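Local coordinates for protein MlnE (PDB 5D2E) that is the ketoreductase part of a polyketide synthase from the macrolactin assembly line, binding NADP and probably reducing beta-keto groups of the growing chain, at residues 37-42 and 490-495; 379-384 and 422-427; 405-410 and 446-451; 473-478 and 495-500. One frame throughout, in Å; residues are numbered along the deposited sequence.

Contact 1. Residues 37-42 and 490-495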
# COMPACT_ATOMS: atom_id res chain seq x y z
N LEU A 37 -14.39 -5.37 -11.33
CA LEU A 37 -13.74 -4.23 -10.70
C LEU A 37 -14.44 -3.87 -9.39
O LEU A 37 -15.67 -3.98 -9.27
CB LEU A 37 -13.77 -3.05 -11.61
CG LEU A 37 -13.27 -3.14 -13.04
CD1 LEU A 37 -13.14 -1.71 -13.53
CD2 LEU A 37 -11.94 -3.81 -13.17
N TYR A 38 -13.63 -3.51 -8.40
CA TYR A 38 -14.05 -3.20 -7.06
C TYR A 38 -13.45 -1.84 -6.61
O TYR A 38 -12.39 -1.43 -7.04
CB TYR A 38 -13.58 -4.30 -6.09
CG TYR A 38 -14.18 -5.63 -6.41
CD1 TYR A 38 -13.67 -6.40 -7.45
CD2 TYR A 38 -15.24 -6.11 -5.72
CE1 TYR A 38 -14.22 -7.60 -7.78
CE2 TYR A 38 -15.81 -7.33 -6.03
CZ TYR A 38 -15.30 -8.07 -7.06
OH TYR A 38 -15.87 -9.28 -7.38
N GLU A 39 -14.19 -1.15 -5.74
CA GLU A 39 -13.76 0.09 -5.15
C GLU A 39 -14.08 0.07 -3.67
O GLU A 39 -14.99 -0.64 -3.19
CB GLU A 39 -14.40 1.33 -5.85
CG GLU A 39 -15.89 1.39 -5.68
CD GLU A 39 -16.60 2.32 -6.67
OE1 GLU A 39 -15.96 3.22 -7.22
OE2 GLU A 39 -17.82 2.07 -6.94
N MET A 40 -13.35 0.92 -2.92
CA MET A 40 -13.59 1.04 -1.50
C MET A 40 -14.89 1.78 -1.26
O MET A 40 -15.15 2.82 -1.86
CB MET A 40 -12.44 1.77 -0.84
CG MET A 40 -11.16 0.96 -0.84
SD MET A 40 -11.38 -0.46 0.21
CE MET A 40 -9.69 -1.12 0.05
N VAL A 41 -15.72 1.23 -0.39
CA VAL A 41 -16.94 1.90 0.00
C VAL A 41 -16.86 2.06 1.51
O VAL A 41 -16.62 1.09 2.24
CB VAL A 41 -18.19 1.03 -0.34
CG1 VAL A 41 -19.48 1.70 0.12
CG2 VAL A 41 -18.27 0.72 -1.84
N TRP A 42 -17.21 3.24 1.99
CA TRP A 42 -17.14 3.55 3.41
C TRP A 42 -18.46 3.49 4.16
O TRP A 42 -19.49 3.80 3.60
CB TRP A 42 -16.64 4.97 3.56
CG TRP A 42 -15.32 5.16 3.03
CD1 TRP A 42 -14.99 5.46 1.73
CD2 TRP A 42 -14.11 5.06 3.75
NE1 TRP A 42 -13.64 5.53 1.61
CE2 TRP A 42 -13.07 5.28 2.83
CE3 TRP A 42 -13.79 4.76 5.07
CZ2 TRP A 42 -11.75 5.26 3.20
CZ3 TRP A 42 -12.45 4.78 5.44
CH2 TRP A 42 -11.46 5.03 4.51
N ARG A 490 -13.29 5.31 -15.65
CA ARG A 490 -14.11 5.53 -14.47
C ARG A 490 -13.57 6.68 -13.68
O ARG A 490 -12.60 7.31 -14.10
CB ARG A 490 -14.19 4.28 -13.66
CG ARG A 490 -15.02 3.23 -14.37
CD ARG A 490 -15.09 1.95 -13.58
NE ARG A 490 -16.34 1.32 -13.99
CZ ARG A 490 -17.51 1.47 -13.38
NH1 ARG A 490 -17.63 2.15 -12.22
NH2 ARG A 490 -18.54 0.86 -13.90
N SER A 491 -14.23 7.03 -12.58
CA SER A 491 -13.78 8.17 -11.77
C SER A 491 -13.04 7.77 -10.49
O SER A 491 -12.43 8.61 -9.88
CB SER A 491 -14.95 9.10 -11.42
OG SER A 491 -15.84 8.40 -10.60
N ALA A 492 -13.05 6.50 -10.10
CA ALA A 492 -12.33 6.11 -8.90
C ALA A 492 -10.82 6.27 -9.10
O ALA A 492 -10.26 6.02 -10.17
CB ALA A 492 -12.67 4.69 -8.50
N SER A 493 -10.15 6.67 -8.04
CA SER A 493 -8.68 6.78 -8.12
C SER A 493 -7.98 5.51 -7.60
O SER A 493 -6.75 5.41 -7.71
CB SER A 493 -8.21 8.06 -7.42
OG SER A 493 -8.52 7.98 -6.08
N GLN A 494 -8.72 4.60 -7.00
CA GLN A 494 -8.21 3.27 -6.65
C GLN A 494 -9.24 2.22 -7.05
O GLN A 494 -10.43 2.30 -6.63
CB GLN A 494 -7.96 3.09 -5.16
CG GLN A 494 -7.40 1.67 -4.83
CD GLN A 494 -7.22 1.40 -3.32
OE1 GLN A 494 -7.49 2.26 -2.49
NE2 GLN A 494 -6.81 0.20 -2.98
N LEU A 495 -8.80 1.25 -7.86
CA LEU A 495 -9.68 0.16 -8.27
C LEU A 495 -8.93 -1.17 -8.13
O LEU A 495 -7.76 -1.24 -8.44
CB LEU A 495 -10.14 0.34 -9.73
CG LEU A 495 -11.18 1.48 -9.95
CD1 LEU A 495 -11.30 1.75 -11.43
CD2 LEU A 495 -12.53 1.12 -9.37
O HOH W 1 -15.71 3.53 -9.96
O HOH W 2 -11.53 2.72 -4.19
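Leu37 lies obliquely across the aliphatic part of Arg490, its CD1 branch 4.1 Å from CD of Arg490. The same branch approaches the leucine opposite more loosely, CD1 of Leu37 being 4.4 Å from CD1 of Leu495. Leu495 instead presses its CD2 branch against strand 37-42: CD2 is 3.5 Å from the carbonyl O of Tyr38 and also meets CB of Glu39. The carboxylate of Glu39 is carried over Ala492, whose CB lies 3.8 Å from OE1 of Glu39. The glutamate's chi1 of 65° sets CG between the backbone N and the carbonyl carbon, and the chain then runs out extended.

Glu39 and Arg490 carry opposite charges but do not form a direct salt bridge, since OE2 of Glu39 is 5.3 Å from NH1 of Arg490. A water joins them, donating to OE1 and lying in the guanidinium plane at its edge; NH2 of Arg490 is held by the carbonyl of Lys259. No direct hydrogen bond links the segments. A second water bridges Met40 N and Gln494 O, whose side-chain NE2 bonds to Asn448, while CA of Leu495 makes a CA-H...O contact of 3.4 Å with Tyr38 O.

Direct antiparallel pairing of strands 35-46 and 494-499 is carried by Tyr38 with Ala496, whereas Met40 and Gln494 are linked through a water. Helix 477-488 packs on Leu37 and Leu495, helix 502-509 covers Tyr38, and strand 249-257 flanks the other edge of strand 35-46.

Contact 2. Residues 379-384 and 422-427; sequences EVIAPK and AFANGC. With NAP (NADP nicotinamide-adenine-dinucleotide phosphate), chain B.
Lys384, just beyond Ile381, reaches across to Ala424 and Asn425, and then on to the cofactor. Its CB rests on the methyl of Ala424, with CB of Lys384 3.8 Å from CB of Ala424, and is equally close to the carbonyl O of that residue. The chain stays extended through CD, which passes obliquely over the amide of Asn425, 3.5 Å from OD1. A turn at the last torsion, chi4 -68°, then brings CE close to both hydroxyls of the NADP nicotinamide ribose and aims NZ between them and Asn425. NZ of Lys384 donates to OD1 of Asn425 over 3.0 Å, from 23° off the carbonyl plane. NZ of Lys384 also donates to O3D of NADP over 2.7 Å, and more weakly to O2D. The other end of the amide is fixed as well: ND2 of Asn425 bonds to the carbonyl of Tyr421, which would settle the direction of OD1.

Beneath the lysine, the CG2 branch of Ile381 lies 4.0 Å from CB of Ala424 and meets the edge of the Phe423 ring near its plane. The small Ala424 lets the backbones come close, with CA of Ile381 5.0 Å from CA of Ala424.

All the touching residues are buried. A lysine gripping the nicotinamide ribose, with an asparagine from the same helix as the cofactor-binding Tyr421, is characteristic of the ketoreductase site of polyketide synthases, a branch of the short-chain dehydrogenase/reductase fold.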
# COMPACT_ATOMS: atom_id res chain seq x y z
N GLU A 379 14.68 -3.34 0.04
CA GLU A 379 14.66 -3.68 -1.38
C GLU A 379 13.31 -3.78 -1.97
O GLU A 379 13.08 -3.28 -3.07
CB GLU A 379 15.38 -5.03 -1.63
CG GLU A 379 16.87 -4.89 -1.44
CD GLU A 379 17.51 -6.25 -1.72
OE1 GLU A 379 17.41 -6.71 -2.88
OE2 GLU A 379 17.97 -6.87 -0.77
N VAL A 380 12.40 -4.46 -1.31
CA VAL A 380 11.05 -4.63 -1.86
C VAL A 380 10.30 -3.31 -1.94
O VAL A 380 9.55 -3.09 -2.89
CB VAL A 380 10.28 -5.66 -1.04
CG1 VAL A 380 8.80 -5.62 -1.30
CG2 VAL A 380 10.86 -7.04 -1.26
N ILE A 381 10.44 -2.45 -0.92
CA ILE A 381 9.64 -1.23 -0.91
C ILE A 381 10.22 -0.12 -1.81
O ILE A 381 9.46 0.80 -2.17
CB ILE A 381 9.39 -0.65 0.51
CG1 ILE A 381 10.64 -0.00 1.10
CG2 ILE A 381 8.78 -1.72 1.40
CD1 ILE A 381 10.34 0.73 2.42
N ALA A 382 11.51 -0.18 -2.12
CA ALA A 382 12.17 0.94 -2.81
C ALA A 382 11.42 1.43 -4.04
O ALA A 382 11.21 2.62 -4.15
CB ALA A 382 13.61 0.55 -3.21
N PRO A 383 11.03 0.54 -4.98
CA PRO A 383 10.45 1.12 -6.18
C PRO A 383 9.04 1.68 -6.07
O PRO A 383 8.63 2.56 -6.85
CB PRO A 383 10.44 -0.04 -7.17
CG PRO A 383 10.49 -1.29 -6.32
CD PRO A 383 11.26 -0.91 -5.11
N LYS A 384 8.27 1.11 -5.14
CA LYS A 384 6.85 1.40 -4.98
C LYS A 384 6.60 2.50 -3.91
O LYS A 384 5.60 3.17 -3.93
CB LYS A 384 6.12 0.11 -4.62
CG LYS A 384 5.91 -0.81 -5.82
CD LYS A 384 5.41 -2.13 -5.45
CE LYS A 384 5.25 -3.05 -6.67
NZ LYS A 384 4.17 -2.60 -7.56
N ALA A 422 2.93 -6.06 0.34
CA ALA A 422 1.58 -5.60 0.57
C ALA A 422 1.62 -4.13 1.02
O ALA A 422 0.89 -3.31 0.47
CB ALA A 422 0.90 -6.47 1.59
N PHE A 423 2.53 -3.81 1.95
CA PHE A 423 2.72 -2.43 2.41
C PHE A 423 3.10 -1.50 1.24
O PHE A 423 2.53 -0.41 1.10
CB PHE A 423 3.81 -2.39 3.49
CG PHE A 423 4.24 -1.01 3.86
CD1 PHE A 423 3.51 -0.29 4.80
CD2 PHE A 423 5.27 -0.40 3.23
CE1 PHE A 423 3.86 0.97 5.17
CE2 PHE A 423 5.59 0.93 3.52
CZ PHE A 423 4.90 1.59 4.52
N ALA A 424 4.12 -1.90 0.47
CA ALA A 424 4.61 -1.07 -0.61
C ALA A 424 3.47 -0.72 -1.63
O ALA A 424 3.31 0.43 -2.05
CB ALA A 424 5.78 -1.71 -1.28
N ASN A 425 2.65 -1.70 -1.96
CA ASN A 425 1.59 -1.49 -2.88
C ASN A 425 0.53 -0.59 -2.22
O ASN A 425 0.01 0.32 -2.85
CB ASN A 425 1.02 -2.80 -3.35
CG ASN A 425 1.94 -3.44 -4.43
OD1 ASN A 425 2.04 -2.92 -5.53
ND2 ASN A 425 2.66 -4.49 -4.06
N GLY A 426 0.28 -0.82 -0.92
CA GLY A 426 -0.73 -0.05 -0.20
C GLY A 426 -0.32 1.41 -0.11
O GLY A 426 -1.18 2.31 -0.11
N CYS A 427 0.99 1.65 -0.09
CA CYS A 427 1.52 2.99 -0.12
C CYS A 427 1.17 3.75 -1.43
O CYS A 427 0.71 4.89 -1.37
CB CYS A 427 2.96 2.96 0.20
SG CYS A 427 3.63 4.60 0.33
PA NAP B . 8.48 -8.17 -13.52
O1A NAP B . 8.45 -8.86 -14.91
O2A NAP B . 9.56 -8.44 -12.49
O5B NAP B . 8.63 -6.61 -13.92
C5B NAP B . 8.93 -5.66 -12.90
C4B NAP B . 10.06 -4.86 -13.49
O4B NAP B . 10.43 -3.86 -12.51
C3B NAP B . 11.36 -5.66 -13.77
O3B NAP B . 11.60 -5.74 -15.18
C2B NAP B . 12.47 -4.84 -13.10
O2B NAP B . 13.59 -4.72 -13.94
C1B NAP B . 11.76 -3.50 -12.81
N9A NAP B . 12.27 -2.79 -11.64
C8A NAP B . 12.38 -3.27 -10.34
N7A NAP B . 12.96 -2.33 -9.51
C5A NAP B . 13.15 -1.22 -10.27
C6A NAP B . 13.71 0.09 -10.05
N6A NAP B . 14.12 0.41 -8.78
N1A NAP B . 13.83 0.96 -11.16
C2A NAP B . 13.39 0.58 -12.37
N3A NAP B . 12.86 -0.65 -12.64
C4A NAP B . 12.73 -1.55 -11.67
O3 NAP B . 7.04 -8.31 -12.77
PN NAP B . 5.57 -8.22 -13.45
O1N NAP B . 4.85 -9.55 -13.28
O2N NAP B . 5.77 -7.47 -14.74
O5D NAP B . 4.73 -7.20 -12.53
C5D NAP B . 4.92 -5.78 -12.83
C4D NAP B . 4.21 -4.88 -11.81
O4D NAP B . 2.85 -5.25 -11.63
C3D NAP B . 4.89 -5.03 -10.44
O3D NAP B . 5.03 -3.74 -9.87
C2D NAP B . 3.96 -5.93 -9.64
O2D NAP B . 4.08 -5.71 -8.21
C1D NAP B . 2.56 -5.65 -10.25
N1N NAP B . 1.69 -6.85 -10.11
C2N NAP B . 1.88 -7.97 -10.90
C3N NAP B . 1.11 -9.14 -10.81
C7N NAP B . 1.33 -10.37 -11.72
O7N NAP B . 0.67 -11.40 -11.56
N7N NAP B . 2.22 -10.38 -12.73
C4N NAP B . 0.11 -9.16 -9.82
C5N NAP B . -0.06 -8.04 -8.99
C6N NAP B . 0.73 -6.88 -9.16
P2B NAP B . 15.11 -4.44 -13.40
O1X NAP B . 15.52 -5.55 -12.44
O2X NAP B . 15.98 -4.36 -14.70
O3X NAP B . 15.05 -3.12 -12.69

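Contact 3. Residues 405-410 and 446-451; sequences MFSSLS and SINWPL. With NAP (NADP nicotinamide-adenine-dinucleotide phosphate), chain B.
Phe406 and Trp449 meet edge-to-face at the tight centre of this contact. The indole edge points at one face of the phenyl ring, the planes stand at 89°, and NE1 of Trp449 comes within 3.4 Å of CG of Phe406, displaced toward the ring's rim. The CG2 methyl of Ile447 sits over the centre of one face of the indole.

The backbones run parallel. Ile447 N donates almost straight to Met405 O over 2.9 Å, whereas the bond from Ser407 N to Ile447 O is bent and weak. Near Asn448, the centre of an inverse gamma turn, the side chain joins in: its CG, anti to the carbonyl carbon (chi1 -61°), lets ND2 of Asn448 reach Ser408 O at 3.0 Å from above the carbonyl plane, while OD1 accepts from NE2 of Gln494. Asp429 accepts bonds from Ser407 OG, Ser446 OG and Asn448 ND2, gathering the buried polar groups on that face.

Packing thins toward the C-terminal ends. Leu409 N still bonds to Trp449 O, which CB of Leu409 also touches, but its CD2 makes a looser contact, 4.0 Å from CB of Pro450, and both residues are partly exposed. Leu451 is exposed and turns to the cofactor. Here Pro450 O lies 3.0 Å from C4N of NADP.

The segments belong to strands 402-408 and 443-453 of a beta-alpha-beta unit. Helix 419-437 covers the Met405 and Ser407 face, strand 494-499 borders the second strand, and helix 477-488 packs on Ile447 and Trp449.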
# COMPACT_ATOMS: atom_id res chain seq x y z
N MET A 405 -0.43 3.66 -11.25
CA MET A 405 0.37 2.78 -10.43
C MET A 405 -0.17 1.33 -10.51
O MET A 405 -1.36 1.04 -10.29
CB MET A 405 0.37 3.32 -9.02
CG MET A 405 1.12 4.66 -8.92
SD MET A 405 0.71 5.52 -7.39
CE MET A 405 -0.85 6.15 -7.96
N PHE A 406 0.74 0.39 -10.81
CA PHE A 406 0.40 -1.07 -10.85
C PHE A 406 0.59 -1.64 -9.46
O PHE A 406 1.71 -2.03 -9.05
CB PHE A 406 1.27 -1.79 -11.90
CG PHE A 406 0.81 -1.59 -13.35
CD1 PHE A 406 -0.20 -0.67 -13.70
CD2 PHE A 406 1.37 -2.31 -14.37
CE1 PHE A 406 -0.66 -0.52 -15.00
CE2 PHE A 406 0.91 -2.14 -15.69
CZ PHE A 406 -0.10 -1.27 -16.00
N SER A 407 -0.50 -1.62 -8.71
CA SER A 407 -0.50 -2.08 -7.35
C SER A 407 -0.92 -3.56 -7.35
O SER A 407 -0.94 -4.22 -8.40
CB SER A 407 -1.42 -1.16 -6.53
OG SER A 407 -1.30 -1.45 -5.15
N SER A 408 -1.24 -4.10 -6.19
CA SER A 408 -1.50 -5.48 -6.03
C SER A 408 -2.65 -5.65 -5.10
O SER A 408 -2.83 -4.92 -4.12
CB SER A 408 -0.23 -6.17 -5.46
OG SER A 408 -0.52 -7.48 -5.02
N LEU A 409 -3.46 -6.65 -5.40
CA LEU A 409 -4.47 -7.12 -4.54
C LEU A 409 -3.96 -7.59 -3.17
O LEU A 409 -4.73 -7.54 -2.20
CB LEU A 409 -5.28 -8.21 -5.23
CG LEU A 409 -6.62 -8.65 -4.66
CD1 LEU A 409 -7.61 -7.49 -4.64
CD2 LEU A 409 -7.14 -9.81 -5.51
N SER A 410 -2.67 -7.92 -3.06
CA SER A 410 -2.05 -8.18 -1.78
C SER A 410 -2.15 -7.00 -0.77
O SER A 410 -2.06 -7.21 0.42
CB SER A 410 -0.60 -8.61 -1.95
OG SER A 410 0.25 -7.49 -2.23
N SER A 446 -4.47 4.01 -9.02
CA SER A 446 -3.76 2.87 -8.57
C SER A 446 -4.67 1.69 -8.82
O SER A 446 -5.81 1.70 -8.37
CB SER A 446 -3.45 2.93 -7.05
OG SER A 446 -2.61 1.82 -6.63
N ILE A 447 -4.13 0.65 -9.51
CA ILE A 447 -4.89 -0.56 -9.77
C ILE A 447 -4.37 -1.74 -8.94
O ILE A 447 -3.19 -2.09 -9.07
CB ILE A 447 -4.82 -0.97 -11.26
CG1 ILE A 447 -5.31 0.16 -12.14
CG2 ILE A 447 -5.61 -2.26 -11.47
CD1 ILE A 447 -5.03 -0.02 -13.64
N ASN A 448 -5.21 -2.32 -8.09
CA ASN A 448 -4.79 -3.46 -7.32
C ASN A 448 -5.02 -4.75 -8.21
O ASN A 448 -6.13 -5.36 -8.21
CB ASN A 448 -5.59 -3.59 -6.09
CG ASN A 448 -5.46 -2.38 -5.15
OD1 ASN A 448 -6.37 -1.58 -5.09
ND2 ASN A 448 -4.38 -2.32 -4.39
N TRP A 449 -3.99 -5.08 -8.94
CA TRP A 449 -4.01 -6.28 -9.79
C TRP A 449 -3.92 -7.60 -9.01
O TRP A 449 -3.16 -7.70 -8.06
CB TRP A 449 -2.81 -6.26 -10.70
CG TRP A 449 -2.77 -5.21 -11.72
CD1 TRP A 449 -1.78 -4.26 -11.86
CD2 TRP A 449 -3.69 -4.97 -12.79
NE1 TRP A 449 -2.04 -3.48 -12.92
CE2 TRP A 449 -3.19 -3.89 -13.53
CE3 TRP A 449 -4.87 -5.58 -13.22
CZ2 TRP A 449 -3.83 -3.41 -14.70
CZ3 TRP A 449 -5.49 -5.13 -14.43
CH2 TRP A 449 -5.00 -4.00 -15.11
N PRO A 450 -4.70 -8.61 -9.41
CA PRO A 450 -4.49 -9.95 -8.95
C PRO A 450 -3.37 -10.61 -9.78
O PRO A 450 -2.70 -9.94 -10.60
CB PRO A 450 -5.84 -10.58 -9.22
CG PRO A 450 -6.15 -10.01 -10.56
CD PRO A 450 -5.57 -8.61 -10.58
N LEU A 451 -3.14 -11.91 -9.54
CA LEU A 451 -2.15 -12.69 -10.35
C LEU A 451 -2.61 -12.84 -11.78
O LEU A 451 -3.79 -13.15 -12.05
CB LEU A 451 -1.93 -14.09 -9.78
CG LEU A 451 -1.01 -14.10 -8.60
CD1 LEU A 451 -1.05 -15.50 -7.96
CD2 LEU A 451 0.39 -13.67 -9.04
PA NAP B . 8.48 -8.17 -13.52
O1A NAP B . 8.45 -8.86 -14.91
O2A NAP B . 9.56 -8.44 -12.49
O5B NAP B . 8.63 -6.61 -13.92
C5B NAP B . 8.93 -5.66 -12.90
C4B NAP B . 10.06 -4.86 -13.49
O4B NAP B . 10.43 -3.86 -12.51
C3B NAP B . 11.36 -5.66 -13.77
O3B NAP B . 11.60 -5.74 -15.18
C2B NAP B . 12.47 -4.84 -13.10
O2B NAP B . 13.59 -4.72 -13.94
C1B NAP B . 11.76 -3.50 -12.81
N9A NAP B . 12.27 -2.79 -11.64
C8A NAP B . 12.38 -3.27 -10.34
N7A NAP B . 12.96 -2.33 -9.51
C5A NAP B . 13.15 -1.22 -10.27
C6A NAP B . 13.71 0.09 -10.05
N6A NAP B . 14.12 0.41 -8.78
N1A NAP B . 13.83 0.96 -11.16
C2A NAP B . 13.39 0.58 -12.37
N3A NAP B . 12.86 -0.65 -12.64
C4A NAP B . 12.73 -1.55 -11.67
O3 NAP B . 7.04 -8.31 -12.77
PN NAP B . 5.57 -8.22 -13.45
O1N NAP B . 4.85 -9.55 -13.28
O2N NAP B . 5.77 -7.47 -14.74
O5D NAP B . 4.73 -7.20 -12.53
C5D NAP B . 4.92 -5.78 -12.83
C4D NAP B . 4.21 -4.88 -11.81
O4D NAP B . 2.85 -5.25 -11.63
C3D NAP B . 4.89 -5.03 -10.44
O3D NAP B . 5.03 -3.74 -9.87
C2D NAP B . 3.96 -5.93 -9.64
O2D NAP B . 4.08 -5.71 -8.21
C1D NAP B . 2.56 -5.65 -10.25
N1N NAP B . 1.69 -6.85 -10.11
C2N NAP B . 1.88 -7.97 -10.90
C3N NAP B . 1.11 -9.14 -10.81
C7N NAP B . 1.33 -10.37 -11.72
O7N NAP B . 0.67 -11.40 -11.56
N7N NAP B . 2.22 -10.38 -12.73
C4N NAP B . 0.11 -9.16 -9.82
C5N NAP B . -0.06 -8.04 -8.99
C6N NAP B . 0.73 -6.88 -9.16
P2B NAP B . 15.11 -4.44 -13.40
O1X NAP B . 15.52 -5.55 -12.44
O2X NAP B . 15.98 -4.36 -14.70
O3X NAP B . 15.05 -3.12 -12.69

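Contact 4. Residues 473-478 and 495-500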
# COMPACT_ATOMS: atom_id res chain seq x y z
N GLU A 473 -9.31 -17.28 -10.24
CA GLU A 473 -8.69 -17.71 -11.47
C GLU A 473 -7.63 -16.70 -11.81
O GLU A 473 -7.74 -15.56 -11.42
CB GLU A 473 -9.71 -17.73 -12.60
CG GLU A 473 -10.69 -18.89 -12.48
CD GLU A 473 -11.78 -18.87 -13.54
OE1 GLU A 473 -11.46 -18.72 -14.75
OE2 GLU A 473 -12.96 -18.99 -13.15
N LEU A 474 -6.65 -17.11 -12.58
CA LEU A 474 -5.67 -16.21 -13.09
C LEU A 474 -6.34 -15.22 -14.05
O LEU A 474 -7.33 -15.54 -14.72
CB LEU A 474 -4.55 -16.96 -13.81
CG LEU A 474 -3.60 -17.83 -12.99
CD1 LEU A 474 -2.73 -18.67 -13.92
CD2 LEU A 474 -2.71 -17.00 -12.09
N LEU A 475 -5.82 -14.01 -14.08
CA LEU A 475 -6.30 -12.99 -14.98
C LEU A 475 -5.57 -13.15 -16.33
O LEU A 475 -4.36 -13.06 -16.40
CB LEU A 475 -6.01 -11.60 -14.38
CG LEU A 475 -6.41 -10.33 -15.16
CD1 LEU A 475 -7.91 -10.27 -15.31
CD2 LEU A 475 -5.91 -9.07 -14.44
N SER A 476 -6.30 -13.34 -17.42
CA SER A 476 -5.66 -13.49 -18.71
C SER A 476 -5.22 -12.14 -19.21
O SER A 476 -5.79 -11.11 -18.82
CB SER A 476 -6.67 -14.12 -19.72
OG SER A 476 -7.71 -13.23 -20.12
N ALA A 477 -4.25 -12.14 -20.12
CA ALA A 477 -3.75 -10.92 -20.74
C ALA A 477 -4.84 -10.00 -21.26
O ALA A 477 -4.84 -8.80 -21.00
CB ALA A 477 -2.79 -11.26 -21.89
N GLN A 478 -5.77 -10.55 -22.03
CA GLN A 478 -6.84 -9.74 -22.59
C GLN A 478 -7.82 -9.20 -21.56
O GLN A 478 -8.28 -8.11 -21.67
CB GLN A 478 -7.61 -10.53 -23.67
CG GLN A 478 -6.78 -10.65 -24.96
CD GLN A 478 -6.48 -9.28 -25.55
OE1 GLN A 478 -7.39 -8.48 -25.77
NE2 GLN A 478 -5.21 -8.99 -25.76
N LEU A 495 -8.80 1.25 -7.86
CA LEU A 495 -9.68 0.16 -8.27
C LEU A 495 -8.93 -1.17 -8.13
O LEU A 495 -7.76 -1.24 -8.44
CB LEU A 495 -10.14 0.34 -9.73
CG LEU A 495 -11.18 1.48 -9.95
CD1 LEU A 495 -11.30 1.75 -11.43
CD2 LEU A 495 -12.53 1.12 -9.37
N ALA A 496 -9.62 -2.16 -7.57
CA ALA A 496 -9.12 -3.52 -7.47
C ALA A 496 -9.77 -4.40 -8.56
O ALA A 496 -10.94 -4.34 -8.81
CB ALA A 496 -9.42 -4.11 -6.16
N VAL A 497 -8.94 -5.26 -9.13
CA VAL A 497 -9.37 -6.19 -10.17
C VAL A 497 -9.25 -7.56 -9.57
O VAL A 497 -8.19 -7.92 -9.08
CB VAL A 497 -8.53 -6.08 -11.45
CG1 VAL A 497 -9.03 -7.13 -12.46
CG2 VAL A 497 -8.53 -4.69 -12.09
N ILE A 498 -10.37 -8.28 -9.50
CA ILE A 498 -10.43 -9.63 -8.98
C ILE A 498 -11.06 -10.58 -10.05
O ILE A 498 -12.13 -10.31 -10.61
CB ILE A 498 -11.23 -9.71 -7.67
CG1 ILE A 498 -10.77 -8.58 -6.70
CG2 ILE A 498 -10.98 -11.06 -7.02
CD1 ILE A 498 -11.54 -8.63 -5.42
N SER A 499 -10.35 -11.67 -10.30
CA SER A 499 -10.66 -12.64 -11.38
C SER A 499 -11.16 -13.97 -10.74
O SER A 499 -10.44 -14.60 -9.95
CB SER A 499 -9.42 -12.84 -12.24
OG SER A 499 -9.63 -13.85 -13.21
N GLY A 500 -12.39 -14.33 -11.06
CA GLY A 500 -13.02 -15.53 -10.55
C GLY A 500 -14.54 -15.47 -10.52
O GLY A 500 -15.17 -14.64 -11.19
O HOH W 3 -8.19 -13.11 -8.98
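Glu473 and Ser499 tie the two backbones together where the two segments come closest, with CA of Glu473 4.9 Å from CA of Gly500. Glu473 N donates to Ser499 O over 2.9 Å; the N-H...O angle of 163° is fairly straight, although the donor stands 44° out of the carbonyl plane. From there the segments diverge, one as strand 495-499 and the other through a short, weakly bonded strand at about 475-476 into a helix. Gly500 has a backbone conformation that glycine, without a CB, adopts readily.

Among the side chains, Ser499 is the most enclosed by the partner. With OG anti to its own N (chi1 175°), the hydroxyl projects between two carbonyls, OG of Ser499 being 3.1 Å from Glu473 O and 3.2 Å from Leu474 O. A water takes the hydrogen bond of Ser499 N. CB of Glu473 lies alongside this hydroxyl, 3.9 Å from OG of Ser499. Farther along, Leu475 and Val497 cross at about a right angle, and only the branch tips meet, CD2 of Leu475 being 4.2 Å from CG1 of Val497.

Ser476 caps helix 477-488 through Ala479 N. Strand 443-453 adjoins both segments: Leu475 pairs with Leu451 and Asp453, and its side chain rests on Trp449 and Trp452. Strand 35-46 supplies Thr35 against Leu475 and Val497, and Gly500 O is bonded by His36.

How the contacts relate
Strand 494-499 connects three of the contacts: contacts 1 and 4 share Leu495 and interleave along the chain, and contact 3 abuts both through Asn448, whose N bonds to Leu495 O. Strands 402-408, 443-453, 494-499 and 35-46 thus follow one another side by side, carrying the ketoreductase sheet over to the N-terminal part of the chain. Contacts 2 and 3 lie within the ketoreductase domain, their centres 11 Å apart, and both touch NADP; their segments alternate along the chain. Contact 2 stands about 20 Å from contact 1 and 21 Å from contact 4, centre to centre. Contact 1 closes a loop enclosing contacts 2 and 3, so stretches about 450 residues apart meet on neighbouring strands.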